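Local coordinates for type VI secretion system-associated protein TagF (Pseudomonas aeruginosa PAO1, PDB 2QNU), which probably acts as a post-translational repressor of the type VI secretion system with which it is associated, at residues Thr73-Pro78 with Ser117-Thr122; Asn98-Gly103 with Leu172-Cys177; Asp109-Gln114 with Gln138-Pro143; Asp178-Trp183 with Leu195-Gly200. All coordinates share one frame; numbering follows the deposited sequence.

Overall arrangement
The four contacts show helices and a loop packed round one antiparallel sheet, with a helix pair beside it. Contact 1 and contact 3 share helix 110-121, and their centres lie about 12 Å apart. They touch where Phe-112 CZ comes within 3.2 Å of Thr-73 OG1 and Pro-142 packs on Thr-73. Contact 4, about 20 Å from contact 1 between centres, closes a hairpin in the same sheet. Contact 2, with its centre about 11 Å from that of contact 4, meets it where Ala-176 O lies 3.0 Å from Arg-197 NE, a probable hydrogen bond. Contacts 2 and 4 both border the second subunit. An acetate ion, probably from the crystallisation liquor, accepts from His-182 in contact 4.

Contact 1 (Thr73-Pro78 with Ser117-Thr122); sequences TGVVMP and SLLLST
The carbonyl O of Leu-119 is held twice by its own chain, by Thr-122 OG1 at 2.8 Å and by Thr-122 N at 3.2 Å, while the methyl CE of Met-77 presses on this same oxygen from across the contact, 3.4 Å away. The setting is a helix laid on an antiparallel sheet: the last part of helix 110-121 runs along strand 71-77, an inner strand flanked by strands 58-62 and 89-95. Over these short segments the two axes come within 9.3 Å and diverge by 27°, so the helix nearly follows the strand direction. Val-75 and Met-77, two residues apart on the strand, send their side chains to the helix, whereas Val-76 between them points to the other side of the sheet. Leu-119 answers from the helix and lies against both. Its CD1 branch crosses Val-75 obliquely and lands on CG1 at 3.7 Å, while its CB meets the selenium of Met-77, present as selenomethionine, at 4.0 Å. The reach of Met-77 follows from its torsions. An extended start, with CG opposite the backbone N (chi1 -179°), carries SE up to the helix backbone, and a bend at chi3 (76°) then turns CE toward Thr-122. Leu-89 and Val-91 of the neighbouring strand also pack on Leu-119, which helps to bury the contact. At the margin, Leu-120 brings CD2 to within 4.2 Å of Met-77 SE; beyond the selenium, Met-77 CE ends 3.7 Å from Thr-122 OG1.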
loop_
_atom_site.group_PDB
_atom_site.type_symbol
_atom_site.label_atom_id
_atom_site.label_comp_id
_atom_site.label_asym_id
_atom_site.label_seq_id
_atom_site.Cartn_x
_atom_site.Cartn_y
_atom_site.Cartn_z
ATOM N N THR B 73 -8.496 6.523 14.149
ATOM C CA THR B 73 -7.415 5.722 14.704
ATOM C C THR B 73 -7.596 5.579 16.221
ATOM O O THR B 73 -8.260 6.391 16.852
ATOM C CB THR B 73 -6.062 6.310 14.382
ATOM O OG1 THR B 73 -5.044 5.373 14.716
ATOM C CG2 THR B 73 -5.821 7.609 15.119
ATOM N N GLY B 74 -7.050 4.499 16.776
ATOM C CA GLY B 74 -7.249 4.249 18.187
ATOM C C GLY B 74 -6.838 2.880 18.645
ATOM O O GLY B 74 -6.035 2.210 17.999
ATOM N N VAL B 75 -7.357 2.519 19.805
ATOM C CA VAL B 75 -7.133 1.199 20.375
ATOM C C VAL B 75 -8.436 0.703 20.985
ATOM O O VAL B 75 -9.172 1.472 21.551
ATOM C CB VAL B 75 -6.010 1.176 21.430
ATOM C CG1 VAL B 75 -5.726 -0.285 21.865
ATOM C CG2 VAL B 75 -4.735 1.824 20.917
ATOM N N VAL B 76 -8.734 -0.579 20.821
ATOM C CA VAL B 76 -9.937 -1.155 21.421
ATOM C C VAL B 76 -9.514 -2.339 22.281
ATOM O O VAL B 76 -8.592 -3.073 21.925
ATOM C CB VAL B 76 -10.997 -1.631 20.400
ATOM C CG1 VAL B 76 -10.421 -2.567 19.336
ATOM C CG2 VAL B 76 -12.151 -2.339 21.102
HETATM N N MSE B 77 -10.161 -2.472 23.447
HETATM C CA MSE B 77 -9.872 -3.528 24.437
HETATM C C MSE B 77 -11.128 -4.206 24.948
HETATM O O MSE B 77 -12.066 -3.530 25.250
HETATM C CB MSE B 77 -9.193 -2.861 25.661
HETATM C CG MSE B 77 -8.826 -3.877 26.773
HETATM SE SE MSE B 77 -8.177 -2.947 28.445
HETATM C CE MSE B 77 -9.861 -2.368 29.072
ATOM N N PRO B 78 -11.125 -5.538 25.121
ATOM C CA PRO B 78 -12.275 -6.181 25.782
ATOM C C PRO B 78 -12.534 -5.580 27.173
ATOM O O PRO B 78 -11.588 -5.301 27.913
ATOM C CB PRO B 78 -11.860 -7.657 25.910
ATOM C CG PRO B 78 -10.775 -7.822 24.899
ATOM C CD PRO B 78 -10.097 -6.515 24.707
ATOM N N SER B 117 -1.950 2.090 27.720
ATOM C CA SER B 117 -1.781 2.236 29.195
ATOM C C SER B 117 -3.031 2.835 29.821
ATOM O O SER B 117 -3.455 2.464 30.933
ATOM C CB SER B 117 -0.512 3.021 29.499
ATOM O OG SER B 117 -0.616 3.629 30.744
ATOM N N LEU B 118 -3.718 3.725 29.105
ATOM C CA LEU B 118 -4.911 4.318 29.710
ATOM C C LEU B 118 -6.044 3.311 29.809
ATOM O O LEU B 118 -6.711 3.236 30.796
ATOM C CB LEU B 118 -5.391 5.556 28.944
ATOM C CG LEU B 118 -4.525 6.790 29.098
ATOM C CD1 LEU B 118 -5.188 7.892 28.317
ATOM C CD2 LEU B 118 -4.316 7.185 30.562
ATOM N N LEU B 119 -6.304 2.585 28.729
ATOM C CA LEU B 119 -7.311 1.524 28.751
ATOM C C LEU B 119 -6.999 0.487 29.874
ATOM O O LEU B 119 -7.917 -0.018 30.535
ATOM C CB LEU B 119 -7.301 0.803 27.420
ATOM C CG LEU B 119 -7.840 1.552 26.166
ATOM C CD1 LEU B 119 -7.562 0.779 24.854
ATOM C CD2 LEU B 119 -9.281 1.766 26.279
ATOM N N LEU B 120 -5.728 0.121 29.998
ATOM C CA LEU B 120 -5.313 -0.900 30.999
ATOM C C LEU B 120 -5.621 -0.377 32.420
ATOM O O LEU B 120 -6.177 -1.097 33.231
ATOM C CB LEU B 120 -3.843 -1.291 30.810
ATOM C CG LEU B 120 -3.679 -2.099 29.534
ATOM C CD1 LEU B 120 -2.260 -2.045 29.034
ATOM C CD2 LEU B 120 -4.150 -3.531 29.582
ATOM N N SER B 121 -5.389 0.909 32.651
ATOM C CA SER B 121 -5.662 1.537 33.921
ATOM C C SER B 121 -7.070 1.289 34.422
ATOM O O SER B 121 -7.308 1.292 35.648
ATOM C CB SER B 121 -5.350 3.055 33.871
ATOM O OG SER B 121 -6.417 3.800 33.281
ATOM N N THR B 122 -8.029 1.079 33.512
ATOM C CA THR B 122 -9.438 0.919 33.929
ATOM C C THR B 122 -9.722 -0.479 34.460
ATOM O O THR B 122 -10.822 -0.747 34.922
ATOM C CB THR B 122 -10.500 1.212 32.756
ATOM O OG1 THR B 122 -10.400 0.204 31.745
ATOM C CG2 THR B 122 -10.267 2.592 32.168
#

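Contact 2 (Asn98-Gly103 with Leu172-Cys177); sequences NADLGG and LAQHAC
Two torsions bring Asp-100 and Gln-174 together: the carboxylate of Asp-100 swings away from its own backbone N (chi1 167°), and CG of Gln-174 sits almost eclipsed with its backbone N (chi1 -14°), a strained start from which the chain runs on extended. The two side chains then meet roughly perpendicular, with Asp-100 OD1 3.5 Å from Gln-174 CG and the carboxylate and amide planes turned 49° apart. Asp-100 OD1 and Gln-174 OE1 are both acceptors and merely lie close; the amide oxygen accepts a hydrogen bond from Ile-148 N instead. The carboxylate is engaged within its own segment, for Asp-100 is the N-cap of helix 101-105, where OD1 accepts weak bonds from Gly-102 N and Gly-103 N, each at 3.3 Å. The positive end of the helix dipole would probably also steady the negative charge. In the fold, this is a helix start packed against the last turns of helix 165-177. Gly-102, lacking a side chain, lets the backbones approach until its CA is 4.2 Å from Gln-174 CA. Beside it Leu-101 CB rests on Cys-177 CB at 3.9 Å, and Cys-177 SG lies equally far from Gly-102 N. The second subunit also packs on helix 165-177, its Leu-172 on Cys-177 and its Leu-169 on Ala-173.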
loop_
_atom_site.group_PDB
_atom_site.type_symbol
_atom_site.label_atom_id
_atom_site.label_comp_id
_atom_site.label_asym_id
_atom_site.label_seq_id
_atom_site.Cartn_x
_atom_site.Cartn_y
_atom_site.Cartn_z
ATOM N N ASN B 98 -8.582 13.591 4.865
ATOM C CA ASN B 98 -7.344 13.540 4.108
ATOM C C ASN B 98 -6.104 13.244 4.907
ATOM O O ASN B 98 -5.018 13.563 4.439
ATOM C CB ASN B 98 -7.113 14.876 3.397
ATOM C CG ASN B 98 -6.801 15.987 4.356
ATOM O OD1 ASN B 98 -6.922 15.819 5.554
ATOM N ND2 ASN B 98 -6.411 17.139 3.829
ATOM N N ALA B 99 -6.228 12.687 6.120
ATOM C CA ALA B 99 -5.035 12.458 6.941
ATOM C C ALA B 99 -4.267 11.250 6.431
ATOM O O ALA B 99 -4.854 10.399 5.777
ATOM C CB ALA B 99 -5.419 12.273 8.396
ATOM N N ASP B 100 -2.960 11.217 6.713
ATOM C CA ASP B 100 -2.054 10.157 6.258
ATOM C C ASP B 100 -1.992 8.973 7.252
ATOM O O ASP B 100 -1.149 8.888 8.147
ATOM C CB ASP B 100 -0.672 10.754 5.985
ATOM C CG ASP B 100 0.440 9.697 5.804
ATOM O OD1 ASP B 100 0.280 8.703 5.045
ATOM O OD2 ASP B 100 1.530 9.917 6.423
ATOM N N LEU B 101 -2.898 8.034 7.030
ATOM C CA LEU B 101 -2.966 6.826 7.803
ATOM C C LEU B 101 -1.751 5.924 7.650
ATOM O O LEU B 101 -1.472 5.069 8.536
ATOM C CB LEU B 101 -4.227 6.101 7.449
ATOM C CG LEU B 101 -5.507 6.822 7.790
ATOM C CD1 LEU B 101 -6.672 5.896 7.480
ATOM C CD2 LEU B 101 -5.520 7.263 9.252
ATOM N N GLY B 102 -1.042 6.103 6.523
ATOM C CA GLY B 102 0.093 5.275 6.172
ATOM C C GLY B 102 1.182 5.493 7.213
ATOM O O GLY B 102 1.767 4.554 7.706
ATOM N N GLY B 103 1.475 6.749 7.486
ATOM C CA GLY B 103 2.583 7.124 8.347
ATOM C C GLY B 103 2.259 6.848 9.783
ATOM O O GLY B 103 3.127 6.832 10.628
ATOM N N LEU B 172 2.777 5.257 -1.443
ATOM C CA LEU B 172 2.361 3.865 -1.573
ATOM C C LEU B 172 1.697 3.385 -0.305
ATOM O O LEU B 172 0.638 2.767 -0.342
ATOM C CB LEU B 172 3.539 2.992 -1.961
ATOM C CG LEU B 172 3.688 2.718 -3.451
ATOM C CD1 LEU B 172 3.958 4.041 -4.158
ATOM C CD2 LEU B 172 4.820 1.845 -3.653
ATOM N N ALA B 173 2.324 3.649 0.846
ATOM C CA ALA B 173 1.720 3.276 2.139
ATOM C C ALA B 173 0.319 3.911 2.407
ATOM O O ALA B 173 -0.569 3.214 2.854
ATOM C CB ALA B 173 2.709 3.623 3.286
ATOM N N GLN B 174 0.110 5.194 2.101
ATOM C CA GLN B 174 -1.238 5.811 2.216
ATOM C C GLN B 174 -2.231 5.122 1.360
ATOM O O GLN B 174 -3.349 4.923 1.802
ATOM C CB GLN B 174 -1.333 7.298 1.799
ATOM C CG GLN B 174 -0.038 8.035 1.650
ATOM C CD GLN B 174 -0.132 9.551 1.264
ATOM O OE1 GLN B 174 0.433 10.367 1.995
ATOM N NE2 GLN B 174 -0.779 9.915 0.102
ATOM N N HIS B 175 -1.862 4.806 0.111
ATOM C CA HIS B 175 -2.759 4.124 -0.794
ATOM C C HIS B 175 -3.228 2.786 -0.211
ATOM O O HIS B 175 -4.411 2.397 -0.385
ATOM C CB HIS B 175 -2.152 3.927 -2.212
ATOM C CG HIS B 175 -3.125 3.321 -3.174
ATOM N ND1 HIS B 175 -3.192 1.953 -3.400
ATOM C CD2 HIS B 175 -4.141 3.869 -3.876
ATOM C CE1 HIS B 175 -4.205 1.694 -4.214
ATOM N NE2 HIS B 175 -4.781 2.839 -4.531
ATOM N N ALA B 176 -2.343 2.032 0.458
ATOM C CA ALA B 176 -2.791 0.762 0.996
ATOM C C ALA B 176 -3.868 0.913 2.064
ATOM O O ALA B 176 -4.630 -0.064 2.369
ATOM C CB ALA B 176 -1.601 -0.094 1.494
ATOM N N CYS B 177 -3.967 2.086 2.652
ATOM C CA CYS B 177 -4.995 2.373 3.648
ATOM C C CYS B 177 -6.386 2.755 3.156
ATOM O O CYS B 177 -7.372 2.642 3.902
ATOM C CB CYS B 177 -4.513 3.492 4.608
ATOM S SG CYS B 177 -3.072 2.927 5.544
#

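Contact 3 (Asp109-Gln114 with Gln138-Pro143); sequences DGWFEQ and QLPAPP
The ring of Pro-142 runs alongside the indole of Trp-111 and spreads over one of its faces. It is a tryptophan-proline CH-pi contact: Pro-142 CB stands 4.0 Å from the centroid of the five-membered ring and only 17° off its normal. Farther along the same face, Pro-142 CD approaches Trp-111 CE2 at 3.7 Å, toward the rim of the ring system. The proline belongs to the extended, proline-rich loop that follows helix 129-137, whose backbone from Pro-140 to Pro-142 keeps close to polyproline-II angles and runs past Trp-111. On the helix, CG of Trp-111 is anti to the backbone N (chi1 -172°), a torsion that directs the indole toward the loop. At the ring's edge its NE1 donates to Pro-140 O, 2.8 Å away with an angle of 146° at the hydrogen. The oxygen lies somewhat out of the indole plane, and the donor is likewise tilted from the carbonyl plane. Face and edge are thus gripped by two prolines of one loop, which probably fixes the rotation of the indole. Its benzene side leans on Phe-112, over whose ring centre Trp-111 CE3 lies, 3.6 Å above the plane. Cys-93 of strand 89-95 touches both Trp-111 and Pro-142, placing the loop and helix together on one sheet face. At the exposed margin, Gln-114 and Leu-139 pass one another head to tail, and Gln-114 OE1 stops 4.1 Å from Leu-139 CD1.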
loop_
_atom_site.group_PDB
_atom_site.type_symbol
_atom_site.label_atom_id
_atom_site.label_comp_id
_atom_site.label_asym_id
_atom_site.label_seq_id
_atom_site.Cartn_x
_atom_site.Cartn_y
_atom_site.Cartn_z
ATOM N N ASP B 109 5.217 4.054 17.672
ATOM C CA ASP B 109 4.266 3.345 18.549
ATOM C C ASP B 109 3.800 4.134 19.765
ATOM O O ASP B 109 2.822 3.748 20.416
ATOM C CB ASP B 109 4.922 2.076 19.072
ATOM C CG ASP B 109 5.087 1.010 18.005
ATOM O OD1 ASP B 109 4.112 0.737 17.279
ATOM O OD2 ASP B 109 6.182 0.386 17.981
ATOM N N GLY B 110 4.455 5.245 20.060
ATOM C CA GLY B 110 4.287 5.958 21.330
ATOM C C GLY B 110 2.881 6.342 21.719
ATOM O O GLY B 110 2.456 6.079 22.871
ATOM N N TRP B 111 2.151 6.985 20.788
ATOM C CA TRP B 111 0.755 7.393 21.047
ATOM C C TRP B 111 -0.109 6.160 21.427
ATOM O O TRP B 111 -0.868 6.155 22.380
ATOM C CB TRP B 111 0.174 8.079 19.798
ATOM C CG TRP B 111 -1.158 8.687 20.032
ATOM C CD1 TRP B 111 -1.435 9.879 20.687
ATOM C CD2 TRP B 111 -2.420 8.114 19.681
ATOM N NE1 TRP B 111 -2.788 10.075 20.719
ATOM C CE2 TRP B 111 -3.414 9.015 20.102
ATOM C CE3 TRP B 111 -2.803 6.930 19.020
ATOM C CZ2 TRP B 111 -4.764 8.756 19.915
ATOM C CZ3 TRP B 111 -4.144 6.680 18.812
ATOM C CH2 TRP B 111 -5.110 7.588 19.257
ATOM N N PHE B 112 0.032 5.120 20.631
ATOM C CA PHE B 112 -0.698 3.864 20.833
ATOM C C PHE B 112 -0.398 3.151 22.216
ATOM O O PHE B 112 -1.292 2.613 22.910
ATOM C CB PHE B 112 -0.404 2.959 19.637
ATOM C CG PHE B 112 -1.018 3.476 18.331
ATOM C CD1 PHE B 112 -2.366 3.318 18.085
ATOM C CD2 PHE B 112 -0.245 4.144 17.382
ATOM C CE1 PHE B 112 -2.980 3.840 16.899
ATOM C CE2 PHE B 112 -0.830 4.687 16.191
ATOM C CZ PHE B 112 -2.186 4.514 15.951
ATOM N N GLU B 113 0.871 3.145 22.564
ATOM C CA GLU B 113 1.315 2.636 23.864
ATOM C C GLU B 113 0.712 3.467 25.008
ATOM O O GLU B 113 0.175 2.902 25.974
ATOM C CB GLU B 113 2.830 2.637 23.893
ATOM C CG GLU B 113 3.379 1.525 23.040
ATOM C CD GLU B 113 4.883 1.569 22.832
ATOM O OE1 GLU B 113 5.541 2.507 23.281
ATOM O OE2 GLU B 113 5.402 0.667 22.176
ATOM N N GLN B 114 0.703 4.788 24.853
ATOM C CA GLN B 114 0.041 5.651 25.827
ATOM C C GLN B 114 -1.441 5.360 25.889
ATOM O O GLN B 114 -2.009 5.362 26.952
ATOM C CB GLN B 114 0.172 7.153 25.514
ATOM C CG GLN B 114 1.584 7.640 25.314
ATOM C CD GLN B 114 1.684 9.163 24.971
ATOM O OE1 GLN B 114 0.889 9.990 25.471
ATOM N NE2 GLN B 114 2.699 9.528 24.145
ATOM N N GLN B 138 -7.070 15.017 27.801
ATOM C CA GLN B 138 -5.805 15.731 27.773
ATOM C C GLN B 138 -4.857 15.140 26.744
ATOM O O GLN B 138 -3.732 15.615 26.549
ATOM C CB GLN B 138 -5.135 15.671 29.155
ATOM C CG GLN B 138 -5.829 16.474 30.303
ATOM C CD GLN B 138 -4.942 16.602 31.590
ATOM O OE1 GLN B 138 -3.764 16.198 31.581
ATOM N NE2 GLN B 138 -5.518 17.150 32.695
ATOM N N LEU B 139 -5.299 14.098 26.057
ATOM C CA LEU B 139 -4.417 13.356 25.195
ATOM C C LEU B 139 -4.288 14.081 23.847
ATOM O O LEU B 139 -5.308 14.525 23.278
ATOM C CB LEU B 139 -4.989 11.945 25.038
ATOM C CG LEU B 139 -4.181 10.675 24.789
ATOM C CD1 LEU B 139 -3.173 10.297 25.822
ATOM C CD2 LEU B 139 -5.204 9.526 24.677
ATOM N N PRO B 140 -3.045 14.164 23.307
ATOM C CA PRO B 140 -2.824 14.839 22.028
ATOM C C PRO B 140 -3.307 13.976 20.894
ATOM O O PRO B 140 -3.490 12.774 21.086
ATOM C CB PRO B 140 -1.293 14.960 21.963
ATOM C CG PRO B 140 -0.809 13.765 22.660
ATOM C CD PRO B 140 -1.792 13.574 23.810
ATOM N N ALA B 141 -3.512 14.573 19.718
ATOM C CA ALA B 141 -3.710 13.778 18.506
ATOM C C ALA B 141 -2.417 12.987 18.249
ATOM O O ALA B 141 -1.336 13.369 18.760
ATOM C CB ALA B 141 -4.044 14.684 17.276
ATOM N N PRO B 142 -2.522 11.877 17.490
ATOM C CA PRO B 142 -1.321 11.206 17.025
ATOM C C PRO B 142 -0.519 12.043 16.030
ATOM O O PRO B 142 -1.081 12.876 15.324
ATOM C CB PRO B 142 -1.847 9.946 16.337
ATOM C CG PRO B 142 -3.259 10.151 16.135
ATOM C CD PRO B 142 -3.747 11.165 17.094
ATOM N N PRO B 143 0.803 11.851 16.007
ATOM C CA PRO B 143 1.583 12.348 14.896
ATOM C C PRO B 143 1.384 11.467 13.661
ATOM O O PRO B 143 1.723 10.274 13.675
ATOM C CB PRO B 143 3.036 12.316 15.433
ATOM C CG PRO B 143 2.932 11.944 16.915
ATOM C CD PRO B 143 1.651 11.214 17.034
#

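Contact 4 (Asp178-Trp183 with Leu195-Gly200); sequences DGASHW and LMRYQG. With ACT (acetate ion), chain F.
Strands 180-183 and 195-199 run antiparallel, with Ser-181 opposite Tyr-198 and Trp-183 opposite Met-196 as hydrogen-bonded pairs and His-182 opposite Arg-197 as a non-hydrogen-bonded one. Paired backbone bonds join the strands, the shortest being Met-196 N to Trp-183 O at 2.7 Å. On the face carrying His-182 and Arg-197, the arginine chain, extended from CG to NE, passes over the imidazole, its CG 4.1 Å from the ring centroid. Ring and guanidinium planes stand 85° apart. His-182 NE2 donates an almost straight bond (173°) to OXT of the acetate, 2.6 Å away, and Arg-197 CD lies against that oxygen. The guanidinium sits over Ala-180 CB with one face, and in its plane NH1 donates to Gln-199 OE1 at 2.9 Å. On the other face Ser-181 OG has a partner in each segment: it donates to Gly-200 O at 2.7 Å and accepts from Trp-183 NE1 at 2.9 Å. The Trp-183 and Tyr-198 side chains lie crosswise, with Phe-60 and Phe-210 also against the indole. Leu-195 and Arg-197 pair with a strand of the second subunit, so this beta hairpin at the margin of the sheet lets the sheet run on through the dimer.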
loop_
_atom_site.group_PDB
_atom_site.type_symbol
_atom_site.label_atom_id
_atom_site.label_comp_id
_atom_site.label_asym_id
_atom_site.label_seq_id
_atom_site.Cartn_x
_atom_site.Cartn_y
_atom_site.Cartn_z
ATOM N N ASP B 178 -6.496 3.188 1.916
ATOM C CA ASP B 178 -7.744 3.673 1.394
ATOM C C ASP B 178 -8.756 2.567 1.300
ATOM O O ASP B 178 -8.439 1.434 0.867
ATOM C CB ASP B 178 -7.513 4.301 0.041
ATOM C CG ASP B 178 -6.627 5.555 0.128
ATOM O OD1 ASP B 178 -6.559 6.205 1.201
ATOM O OD2 ASP B 178 -5.987 5.887 -0.863
ATOM N N GLY B 179 -9.984 2.890 1.686
ATOM C CA GLY B 179 -11.030 1.870 1.675
ATOM C C GLY B 179 -10.820 0.709 2.678
ATOM O O GLY B 179 -11.453 -0.318 2.558
ATOM N N ALA B 180 -9.931 0.855 3.630
ATOM C CA ALA B 180 -9.474 -0.315 4.426
ATOM C C ALA B 180 -9.468 -0.056 5.910
ATOM O O ALA B 180 -9.453 1.114 6.346
ATOM C CB ALA B 180 -8.053 -0.742 4.005
ATOM N N SER B 181 -9.426 -1.161 6.688
ATOM C CA SER B 181 -9.131 -1.057 8.110
ATOM C C SER B 181 -7.896 -1.930 8.411
ATOM O O SER B 181 -7.778 -3.078 7.880
ATOM C CB SER B 181 -10.366 -1.445 8.907
ATOM O OG SER B 181 -10.717 -2.787 8.664
ATOM N N HIS B 182 -6.955 -1.349 9.160
ATOM C CA HIS B 182 -5.756 -2.017 9.625
ATOM C C HIS B 182 -5.861 -2.163 11.164
ATOM O O HIS B 182 -6.352 -1.269 11.864
ATOM C CB HIS B 182 -4.490 -1.235 9.273
ATOM C CG HIS B 182 -4.085 -1.345 7.824
ATOM N ND1 HIS B 182 -4.580 -0.524 6.840
ATOM C CD2 HIS B 182 -3.276 -2.235 7.204
ATOM C CE1 HIS B 182 -4.081 -0.898 5.672
ATOM N NE2 HIS B 182 -3.264 -1.925 5.867
ATOM N N TRP B 183 -5.376 -3.285 11.644
ATOM C CA TRP B 183 -5.513 -3.696 13.048
ATOM C C TRP B 183 -4.208 -4.358 13.389
ATOM O O TRP B 183 -3.739 -5.218 12.605
ATOM C CB TRP B 183 -6.622 -4.709 13.151
ATOM C CG TRP B 183 -7.879 -4.263 12.560
ATOM C CD1 TRP B 183 -8.265 -4.403 11.215
ATOM C CD2 TRP B 183 -8.966 -3.644 13.224
ATOM N NE1 TRP B 183 -9.522 -3.882 11.043
ATOM C CE2 TRP B 183 -9.975 -3.401 12.243
ATOM C CE3 TRP B 183 -9.204 -3.253 14.565
ATOM C CZ2 TRP B 183 -11.171 -2.782 12.555
ATOM C CZ3 TRP B 183 -10.385 -2.633 14.870
ATOM C CH2 TRP B 183 -11.381 -2.431 13.887
ATOM N N LEU B 195 0.109 -7.620 11.985
ATOM C CA LEU B 195 -0.749 -6.624 11.353
ATOM C C LEU B 195 -1.820 -7.358 10.493
ATOM O O LEU B 195 -1.505 -8.288 9.752
ATOM C CB LEU B 195 0.134 -5.772 10.458
ATOM C CG LEU B 195 -0.537 -4.768 9.470
ATOM C CD1 LEU B 195 -1.205 -3.696 10.248
ATOM C CD2 LEU B 195 0.524 -4.123 8.524
HETATM N N MSE B 196 -3.054 -6.898 10.598
HETATM C CA MSE B 196 -4.203 -7.415 9.848
HETATM C C MSE B 196 -4.833 -6.315 9.002
HETATM O O MSE B 196 -4.945 -5.174 9.454
HETATM C CB MSE B 196 -5.260 -7.892 10.854
HETATM C CG MSE B 196 -4.766 -9.026 11.814
HETATM SE SE MSE B 196 -6.182 -9.122 13.282
HETATM C CE MSE B 196 -7.376 -10.355 12.424
ATOM N N ARG B 197 -5.242 -6.653 7.761
ATOM C CA ARG B 197 -5.956 -5.706 6.870
ATOM C C ARG B 197 -7.237 -6.305 6.360
ATOM O O ARG B 197 -7.215 -7.430 5.855
ATOM C CB ARG B 197 -5.103 -5.420 5.641
ATOM C CG ARG B 197 -5.725 -4.441 4.651
ATOM C CD ARG B 197 -4.805 -4.224 3.432
ATOM N NE ARG B 197 -5.178 -3.044 2.590
ATOM C CZ ARG B 197 -6.262 -3.053 1.823
ATOM N NH1 ARG B 197 -7.030 -4.137 1.780
ATOM N NH2 ARG B 197 -6.601 -2.010 1.082
ATOM N N TYR B 198 -8.341 -5.599 6.527
ATOM C CA TYR B 198 -9.562 -5.869 5.810
ATOM C C TYR B 198 -9.851 -4.752 4.789
ATOM O O TYR B 198 -9.594 -3.553 5.024
ATOM C CB TYR B 198 -10.760 -6.036 6.756
ATOM C CG TYR B 198 -10.671 -7.278 7.646
ATOM C CD1 TYR B 198 -10.001 -7.236 8.857
ATOM C CD2 TYR B 198 -11.267 -8.494 7.270
ATOM C CE1 TYR B 198 -9.920 -8.375 9.748
ATOM C CE2 TYR B 198 -11.175 -9.658 8.123
ATOM C CZ TYR B 198 -10.511 -9.586 9.348
ATOM O OH TYR B 198 -10.428 -10.698 10.164
ATOM N N GLN B 199 -10.374 -5.198 3.638
ATOM C CA GLN B 199 -11.028 -4.322 2.680
ATOM C C GLN B 199 -12.326 -3.903 3.334
ATOM O O GLN B 199 -13.215 -4.706 3.508
ATOM C CB GLN B 199 -11.304 -5.093 1.365
ATOM C CG GLN B 199 -11.513 -4.189 0.175
ATOM C CD GLN B 199 -10.248 -3.446 -0.269
ATOM O OE1 GLN B 199 -9.127 -3.975 -0.206
ATOM N NE2 GLN B 199 -10.441 -2.212 -0.769
ATOM N N GLY B 200 -12.463 -2.670 3.731
ATOM C CA GLY B 200 -13.604 -2.295 4.526
ATOM C C GLY B 200 -13.454 -2.672 5.989
ATOM O O GLY B 200 -12.333 -2.946 6.445
HETATM C C ACT F . -1.350 -4.262 4.753
HETATM O O ACT F . -1.804 -4.618 5.896
HETATM O OXT ACT F . -1.769 -3.173 4.202
HETATM C CH3 ACT F . -0.391 -5.128 4.088
HETATM O O HOH W 1 -6.204 0.236 -0.517
#